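Local coordinates for protein RNA-dependent RNA Polymerase (Bombyx mori cytoplasmic polyhedrosis virus, PDB 6TZ0) that catalyses RNA-templated RNA synthesis, transcribing the double-stranded viral genome conservatively into plus strands and probably making the complementary minus strands during genome replication, at residues D327-Y332 with T731-A736; L767-R772 with N1044-M1049. All blocks are in the same frame, centred on the assembly; numbering follows the deposited sequence.

Contact 1: residues D327-Y332 with T731-A736; sequences DVANYY and TFWGFA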
ATOM      1  N   ASP A 327      28.270  16.406  20.887  1.00 34.43           N
ATOM      2  CA  ASP A 327      29.325  15.461  20.546  1.00 34.43           C
ATOM      3  C   ASP A 327      28.745  14.108  20.167  1.00 34.43           C
ATOM      4  O   ASP A 327      29.138  13.505  19.158  1.00 34.43           O
ATOM      5  CB  ASP A 327      30.294  15.315  21.713  1.00 34.43           C
ATOM      6  CG  ASP A 327      31.098  16.560  21.950  1.00 34.43           C
ATOM      7  OD1 ASP A 327      31.219  17.369  21.012  1.00 34.43           O
ATOM      8  OD2 ASP A 327      31.644  16.717  23.059  1.00 34.43           O
ATOM      9  N   VAL A 328      27.781  13.633  20.957  1.00 31.66           N
ATOM     10  CA  VAL A 328      27.121  12.367  20.683  1.00 31.66           C
ATOM     11  C   VAL A 328      26.302  12.465  19.406  1.00 31.66           C
ATOM     12  O   VAL A 328      26.259  11.513  18.619  1.00 31.66           O
ATOM     13  CB  VAL A 328      26.259  11.961  21.891  1.00 31.66           C
ATOM     14  CG1 VAL A 328      25.622  10.598  21.679  1.00 31.66           C
ATOM     15  CG2 VAL A 328      27.091  11.982  23.140  1.00 31.66           C
ATOM     16  N   ALA A 329      25.704  13.632  19.147  1.00 30.75           N
ATOM     17  CA  ALA A 329      24.950  13.835  17.913  1.00 30.75           C
ATOM     18  C   ALA A 329      25.849  13.781  16.682  1.00 30.75           C
ATOM     19  O   ALA A 329      25.489  13.168  15.667  1.00 30.75           O
ATOM     20  CB  ALA A 329      24.215  15.171  17.969  1.00 30.75           C
ATOM     21  N   ASN A 330      27.038  14.385  16.770  1.00 33.52           N
ATOM     22  CA  ASN A 330      27.949  14.405  15.632  1.00 33.52           C
ATOM     23  C   ASN A 330      28.527  13.024  15.353  1.00 33.52           C
ATOM     24  O   ASN A 330      28.572  12.590  14.191  1.00 33.52           O
ATOM     25  CB  ASN A 330      29.068  15.412  15.876  1.00 33.52           C
ATOM     26  CG  ASN A 330      28.567  16.836  15.922  1.00 33.52           C
ATOM     27  OD1 ASN A 330      27.689  17.222  15.161  1.00 33.52           O
ATOM     28  ND2 ASN A 330      29.127  17.627  16.824  1.00 33.52           N
ATOM     29  N   TYR A 331      28.956  12.305  16.400  1.00 34.25           N
ATOM     30  CA  TYR A 331      29.447  10.948  16.175  1.00 34.25           C
ATOM     31  C   TYR A 331      28.338  10.006  15.725  1.00 34.25           C
ATOM     32  O   TYR A 331      28.600   9.066  14.967  1.00 34.25           O
ATOM     33  CB  TYR A 331      30.104  10.368  17.419  1.00 34.25           C
ATOM     34  CG  TYR A 331      31.402  10.993  17.834  1.00 34.25           C
ATOM     35  CD1 TYR A 331      32.496  10.974  16.990  1.00 34.25           C
ATOM     36  CD2 TYR A 331      31.581  11.474  19.121  1.00 34.25           C
ATOM     37  CE1 TYR A 331      33.703  11.505  17.377  1.00 34.25           C
ATOM     38  CE2 TYR A 331      32.792  11.997  19.528  1.00 34.25           C
ATOM     39  CZ  TYR A 331      33.846  12.014  18.646  1.00 34.25           C
ATOM     40  OH  TYR A 331      35.054  12.536  19.033  1.00 34.25           O
ATOM     41  N   TYR A 332      27.096  10.248  16.155  1.00 31.68           N
ATOM     42  CA  TYR A 332      25.993   9.407  15.716  1.00 31.68           C
ATOM     43  C   TYR A 332      25.686   9.619  14.243  1.00 31.68           C
ATOM     44  O   TYR A 332      25.439   8.651  13.520  1.00 31.68           O
ATOM     45  CB  TYR A 332      24.751   9.673  16.559  1.00 31.68           C
ATOM     46  CG  TYR A 332      23.598   8.766  16.211  1.00 31.68           C
ATOM     47  CD1 TYR A 332      23.610   7.435  16.589  1.00 31.68           C
ATOM     48  CD2 TYR A 332      22.509   9.234  15.492  1.00 31.68           C
ATOM     49  CE1 TYR A 332      22.568   6.602  16.272  1.00 31.68           C
ATOM     50  CE2 TYR A 332      21.465   8.406  15.167  1.00 31.68           C
ATOM     51  CZ  TYR A 332      21.493   7.096  15.568  1.00 31.68           C
ATOM     52  OH  TYR A 332      20.445   6.270  15.241  1.00 31.68           O
ATOM     53  N   THR A 731      15.493  18.096  20.880  1.00 29.85           N
ATOM     54  CA  THR A 731      16.401  18.313  19.764  1.00 29.85           C
ATOM     55  C   THR A 731      16.178  17.246  18.703  1.00 29.85           C
ATOM     56  O   THR A 731      16.166  16.053  19.015  1.00 29.85           O
ATOM     57  CB  THR A 731      17.852  18.298  20.262  1.00 29.85           C
ATOM     58  OG1 THR A 731      18.141  19.506  20.977  1.00 29.85           O
ATOM     59  CG2 THR A 731      18.838  18.075  19.148  1.00 29.85           C
ATOM     60  N   PHE A 732      16.006  17.679  17.458  1.00 29.37           N
ATOM     61  CA  PHE A 732      15.761  16.791  16.328  1.00 29.37           C
ATOM     62  C   PHE A 732      17.078  16.352  15.701  1.00 29.37           C
ATOM     63  O   PHE A 732      17.811  17.178  15.154  1.00 29.37           O
ATOM     64  CB  PHE A 732      14.879  17.506  15.306  1.00 29.37           C
ATOM     65  CG  PHE A 732      14.693  16.758  14.026  1.00 29.37           C
ATOM     66  CD1 PHE A 732      14.001  15.562  14.003  1.00 29.37           C
ATOM     67  CD2 PHE A 732      15.160  17.284  12.832  1.00 29.37           C
ATOM     68  CE1 PHE A 732      13.817  14.883  12.825  1.00 29.37           C
ATOM     69  CE2 PHE A 732      14.976  16.608  11.651  1.00 29.37           C
ATOM     70  CZ  PHE A 732      14.303  15.409  11.650  1.00 29.37           C
ATOM     71  N   TRP A 733      17.381  15.053  15.781  1.00 28.08           N
ATOM     72  CA  TRP A 733      18.527  14.471  15.081  1.00 28.08           C
ATOM     73  C   TRP A 733      18.007  13.912  13.760  1.00 28.08           C
ATOM     74  O   TRP A 733      17.399  12.843  13.724  1.00 28.08           O
ATOM     75  CB  TRP A 733      19.222  13.375  15.888  1.00 28.08           C
ATOM     76  CG  TRP A 733      19.878  13.787  17.186  1.00 28.08           C
ATOM     77  CD1 TRP A 733      19.853  15.012  17.771  1.00 28.08           C
ATOM     78  CD2 TRP A 733      20.709  12.966  18.018  1.00 28.08           C
ATOM     79  NE1 TRP A 733      20.574  14.996  18.936  1.00 28.08           N
ATOM     80  CE2 TRP A 733      21.120  13.753  19.105  1.00 28.08           C
ATOM     81  CE3 TRP A 733      21.128  11.633  17.957  1.00 28.08           C
ATOM     82  CZ2 TRP A 733      21.929  13.255  20.121  1.00 28.08           C
ATOM     83  CZ3 TRP A 733      21.935  11.146  18.962  1.00 28.08           C
ATOM     84  CH2 TRP A 733      22.324  11.951  20.028  1.00 28.08           C
ATOM     85  N   GLY A 734      18.242  14.636  12.674  1.00 30.58           N
ATOM     86  CA  GLY A 734      17.781  14.180  11.383  1.00 30.58           C
ATOM     87  C   GLY A 734      18.653  13.088  10.796  1.00 30.58           C
ATOM     88  O   GLY A 734      19.815  12.913  11.156  1.00 30.58           O
ATOM     89  N   PHE A 735      18.070  12.339   9.865  1.00 32.64           N
ATOM     90  CA  PHE A 735      18.707  11.167   9.264  1.00 32.64           C
ATOM     91  C   PHE A 735      19.015  11.522   7.808  1.00 32.64           C
ATOM     92  O   PHE A 735      18.185  11.328   6.920  1.00 32.64           O
ATOM     93  CB  PHE A 735      17.806   9.924   9.353  1.00 32.64           C
ATOM     94  CG  PHE A 735      17.558   9.419  10.758  1.00 32.64           C
ATOM     95  CD1 PHE A 735      18.343   9.816  11.829  1.00 32.64           C
ATOM     96  CD2 PHE A 735      16.523   8.526  10.994  1.00 32.64           C
ATOM     97  CE1 PHE A 735      18.090   9.345  13.104  1.00 32.64           C
ATOM     98  CE2 PHE A 735      16.271   8.047  12.264  1.00 32.64           C
ATOM     99  CZ  PHE A 735      17.054   8.456  13.318  1.00 32.64           C
ATOM    100  N   ALA A 736      20.218  12.045   7.567  1.00 37.12           N
ATOM    101  CA  ALA A 736      20.586  12.496   6.232  1.00 37.12           C
ATOM    102  C   ALA A 736      20.933  11.354   5.295  1.00 37.12           C
ATOM    103  O   ALA A 736      20.946  11.554   4.076  1.00 37.12           O
ATOM    104  CB  ALA A 736      21.771  13.456   6.295  1.00 37.12           C
TER

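Contact 2: residues L767-R772 with N1044-M1049; sequences LLFRVR and NLAYNM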
ATOM      1  N   LEU A 767      17.057  17.336   2.397  1.00 39.70           N
ATOM      2  CA  LEU A 767      18.310  17.202   3.132  1.00 39.70           C
ATOM      3  C   LEU A 767      18.743  18.471   3.846  1.00 39.70           C
ATOM      4  O   LEU A 767      19.943  18.680   4.006  1.00 39.70           O
ATOM      5  CB  LEU A 767      19.443  16.786   2.195  1.00 39.70           C
ATOM      6  CG  LEU A 767      19.628  15.375   1.666  1.00 39.70           C
ATOM      7  CD1 LEU A 767      20.699  15.417   0.609  1.00 39.70           C
ATOM      8  CD2 LEU A 767      20.060  14.487   2.805  1.00 39.70           C
ATOM      9  N   LEU A 768      17.823  19.338   4.259  1.00 39.61           N
ATOM     10  CA  LEU A 768      18.239  20.702   4.566  1.00 39.61           C
ATOM     11  C   LEU A 768      18.486  20.896   6.060  1.00 39.61           C
ATOM     12  O   LEU A 768      19.486  21.507   6.451  1.00 39.61           O
ATOM     13  CB  LEU A 768      17.204  21.690   4.042  1.00 39.61           C
ATOM     14  CG  LEU A 768      17.732  23.072   3.651  1.00 39.61           C
ATOM     15  CD1 LEU A 768      16.822  23.631   2.596  1.00 39.61           C
ATOM     16  CD2 LEU A 768      17.830  24.041   4.790  1.00 39.61           C
ATOM     17  N   PHE A 769      17.572  20.431   6.916  1.00 36.52           N
ATOM     18  CA  PHE A 769      17.814  20.534   8.352  1.00 36.52           C
ATOM     19  C   PHE A 769      18.447  19.287   8.942  1.00 36.52           C
ATOM     20  O   PHE A 769      18.847  19.308  10.105  1.00 36.52           O
ATOM     21  CB  PHE A 769      16.548  20.847   9.166  1.00 36.52           C
ATOM     22  CG  PHE A 769      16.125  22.291   9.143  1.00 36.52           C
ATOM     23  CD1 PHE A 769      16.498  23.144   8.125  1.00 36.52           C
ATOM     24  CD2 PHE A 769      15.525  22.835  10.263  1.00 36.52           C
ATOM     25  CE1 PHE A 769      16.140  24.459   8.145  1.00 36.52           C
ATOM     26  CE2 PHE A 769      15.173  24.164  10.298  1.00 36.52           C
ATOM     27  CZ  PHE A 769      15.489  24.979   9.234  1.00 36.52           C
ATOM     28  N   ARG A 770      18.538  18.201   8.187  1.00 34.51           N
ATOM     29  CA  ARG A 770      19.174  16.988   8.676  1.00 34.51           C
ATOM     30  C   ARG A 770      20.651  16.926   8.313  1.00 34.51           C
ATOM     31  O   ARG A 770      21.279  15.874   8.441  1.00 34.51           O
ATOM     32  CB  ARG A 770      18.416  15.768   8.158  1.00 34.51           C
ATOM     33  CG  ARG A 770      18.296  15.682   6.668  1.00 34.51           C
ATOM     34  CD  ARG A 770      17.404  14.525   6.290  1.00 34.51           C
ATOM     35  NE  ARG A 770      16.006  14.732   6.649  1.00 34.51           N
ATOM     36  CZ  ARG A 770      15.065  13.803   6.525  1.00 34.51           C
ATOM     37  NH1 ARG A 770      15.374  12.605   6.056  1.00 34.51           N
ATOM     38  NH2 ARG A 770      13.814  14.066   6.861  1.00 34.51           N
ATOM     39  N   VAL A 771      21.219  18.051   7.897  1.00 34.76           N
ATOM     40  CA  VAL A 771      22.574  18.127   7.380  1.00 34.76           C
ATOM     41  C   VAL A 771      23.357  19.085   8.273  1.00 34.76           C
ATOM     42  O   VAL A 771      22.785  19.861   9.038  1.00 34.76           O
ATOM     43  CB  VAL A 771      22.569  18.592   5.906  1.00 34.76           C
ATOM     44  CG1 VAL A 771      22.403  20.097   5.784  1.00 34.76           C
ATOM     45  CG2 VAL A 771      23.731  18.094   5.147  1.00 34.76           C
ATOM     46  N   ARG A 772      24.679  19.027   8.173  1.00 33.61           N
ATOM     47  CA  ARG A 772      25.537  19.806   9.052  1.00 33.61           C
ATOM     48  C   ARG A 772      26.217  20.976   8.350  1.00 33.61           C
ATOM     49  O   ARG A 772      26.493  21.994   8.988  1.00 33.61           O
ATOM     50  CB  ARG A 772      26.578  18.876   9.685  1.00 33.61           C
ATOM     51  CG  ARG A 772      27.367  19.464  10.809  1.00 33.61           C
ATOM     52  CD  ARG A 772      28.217  18.414  11.472  1.00 33.61           C
ATOM     53  NE  ARG A 772      29.092  19.009  12.468  1.00 33.61           N
ATOM     54  CZ  ARG A 772      29.970  18.329  13.187  1.00 33.61           C
ATOM     55  NH1 ARG A 772      30.094  17.022  13.020  1.00 33.61           N
ATOM     56  NH2 ARG A 772      30.731  18.956  14.067  1.00 33.61           N
ATOM     57  N   ASN A1044      22.249  22.559  20.095  1.00 32.83           N
ATOM     58  CA  ASN A1044      21.452  22.937  18.931  1.00 32.83           C
ATOM     59  C   ASN A1044      20.394  21.906  18.559  1.00 32.83           C
ATOM     60  O   ASN A1044      20.611  20.701  18.666  1.00 32.83           O
ATOM     61  CB  ASN A1044      22.367  23.179  17.732  1.00 32.83           C
ATOM     62  CG  ASN A1044      23.268  22.005  17.414  1.00 32.83           C
ATOM     63  OD1 ASN A1044      23.330  21.034  18.149  1.00 32.83           O
ATOM     64  ND2 ASN A1044      23.933  22.070  16.273  1.00 32.83           N
ATOM     65  N   LEU A1045      19.230  22.392  18.151  1.00 31.62           N
ATOM     66  CA  LEU A1045      18.089  21.532  17.898  1.00 31.62           C
ATOM     67  C   LEU A1045      17.989  21.077  16.448  1.00 31.62           C
ATOM     68  O   LEU A1045      16.952  20.539  16.050  1.00 31.62           O
ATOM     69  CB  LEU A1045      16.813  22.229  18.374  1.00 31.62           C
ATOM     70  CG  LEU A1045      16.511  23.685  18.031  1.00 31.62           C
ATOM     71  CD1 LEU A1045      15.784  23.819  16.736  1.00 31.62           C
ATOM     72  CD2 LEU A1045      15.690  24.289  19.140  1.00 31.62           C
ATOM     73  N   ALA A1046      19.052  21.262  15.668  1.00 31.12           N
ATOM     74  CA  ALA A1046      19.231  20.627  14.370  1.00 31.12           C
ATOM     75  C   ALA A1046      20.723  20.598  14.084  1.00 31.12           C
ATOM     76  O   ALA A1046      21.501  21.319  14.712  1.00 31.12           O
ATOM     77  CB  ALA A1046      18.476  21.354  13.257  1.00 31.12           C
ATOM     78  N   TYR A1047      21.128  19.751  13.130  1.00 28.74           N
ATOM     79  CA  TYR A1047      22.549  19.675  12.804  1.00 28.74           C
ATOM     80  C   TYR A1047      23.052  20.916  12.084  1.00 28.74           C
ATOM     81  O   TYR A1047      24.256  21.181  12.117  1.00 28.74           O
ATOM     82  CB  TYR A1047      22.876  18.438  11.965  1.00 28.74           C
ATOM     83  CG  TYR A1047      22.876  17.136  12.718  1.00 28.74           C
ATOM     84  CD1 TYR A1047      23.867  16.857  13.638  1.00 28.74           C
ATOM     85  CD2 TYR A1047      21.924  16.164  12.465  1.00 28.74           C
ATOM     86  CE1 TYR A1047      23.883  15.674  14.323  1.00 28.74           C
ATOM     87  CE2 TYR A1047      21.933  14.973  13.145  1.00 28.74           C
ATOM     88  CZ  TYR A1047      22.915  14.734  14.071  1.00 28.74           C
ATOM     89  OH  TYR A1047      22.939  13.542  14.750  1.00 28.74           O
ATOM     90  N   ASN A1048      22.174  21.693  11.456  1.00 32.27           N
ATOM     91  CA  ASN A1048      22.587  22.937  10.821  1.00 32.27           C
ATOM     92  C   ASN A1048      22.364  24.174  11.683  1.00 32.27           C
ATOM     93  O   ASN A1048      22.702  25.277  11.247  1.00 32.27           O
ATOM     94  CB  ASN A1048      21.873  23.140   9.481  1.00 32.27           C
ATOM     95  CG  ASN A1048      20.364  23.207   9.608  1.00 32.27           C
ATOM     96  OD1 ASN A1048      19.793  22.933  10.656  1.00 32.27           O
ATOM     97  ND2 ASN A1048      19.716  23.646   8.545  1.00 32.27           N
ATOM     98  N   MET A1049      21.792  24.034  12.872  1.00 31.70           N
ATOM     99  CA  MET A1049      21.403  25.182  13.681  1.00 31.70           C
ATOM    100  C   MET A1049      22.324  25.389  14.875  1.00 31.70           C
ATOM    101  O   MET A1049      21.881  25.816  15.939  1.00 31.70           O
ATOM    102  CB  MET A1049      19.954  25.057  14.141  1.00 31.70           C
ATOM    103  CG  MET A1049      18.953  25.250  13.025  1.00 31.70           C
ATOM    104  SD  MET A1049      17.259  25.088  13.577  1.00 31.70           S
ATOM    105  CE  MET A1049      17.131  26.560  14.569  1.00 31.70           C
TER

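Contact 1: residues D327-Y332 with T731-A736
The backbones of 327-332 and 731-736 approach most closely at A329 and W733, whose CA atoms lie 7.0 Å apart, where helix 325-339 packs against strand 732-733. This short, weakly bonded outer strand belongs to a three-stranded antiparallel sheet, pairing through backbone bonds of W733 with L726. The contact is apolar, and the indole of W733 carries most of it. A329 sits over one face of that indole: its CB is 3.6 Å from W733 CE2, while its CA makes a CH-pi contact with the six-membered ring, 3.9 Å from the centroid and 14° off the ring normal. V328 CG1 reaches W733 CH2 at 3.9 Å, and V328 also packs on helix 257-264. In Y332, CG is anti to the backbone N (chi1 -176°), which brings the phenol beside the indole with the ring planes inclined at 42°; Y332 CD2 meets W733 CE3 at 3.7 Å. One turn further along the helix, R336 is hydrogen-bonded through NH1 to Y332 OH and makes a cation-pi contact with F735, whose side chain is about 10 Å from that of D681, which can bind magnesium. F735 CE1 comes to the edge of the Y332 ring, 4.1 Å from Y332 CE2.

Contact 2: residues L767-R772 with N1044-M1049
V771 O faces the corner of a type I beta turn, A1046-M1049, with N1048 N 3.1 Å away but poorly angled for a hydrogen bond and the CB atoms of Y1047 and N1048 on its flank. The contact thus packs two loops together, the connection between helices 754-766 and 774-786 against a turn of the C-terminal region, without a hydrogen bond directly between them. The turn itself is closed by a weak M1049 N to A1046 O bond. The N1048 side chain packs against the bend at L768 and F769. Its CG lies between the backbone N and the carbonyl carbon (chi1 60°), bringing N1048 OD1 over one face of the F769 ring, toward the rim, with N1048 ND2 3.3 Å from F769 CD1 and the ring and amide planes 66° apart. M1049 adds a Met-aromatic contact, its SD lying obliquely 4.8 Å from the centroid of the F769 ring. Y1047, one residue before N1048, leads its ring away toward N330 and A333 of helix 325-339. The extended chain of R772 also reaches this helix, where its guanidinium lies against N330 and bonds through NH2 to S60 O. At the base of that arginine, R772 CA directs a C-H toward Y1047 O over 3.6 Å, with an angle of 158° at the hydrogen.

Both contacts are buried and sit on the same side of the chain's centre, their own centres about 9 Å apart. Contact 1 joins a helix to a sheet edge near the magnesium site through aromatic and aliphatic surfaces, whereas contact 2 joins two irregular loops away from the annotated sites, mixing carbonyls and an amide with a phenylalanine and a methionine. Helix 325-339 belongs to contact 1 and also borders contact 2. There Y1047 OH is hydrogen-bonded to A329 O at 2.7 Å, so A329 serves one contact with its CA and CB and the other with its carbonyl oxygen. A second, weak bond joins R770 NH1 to F735 O.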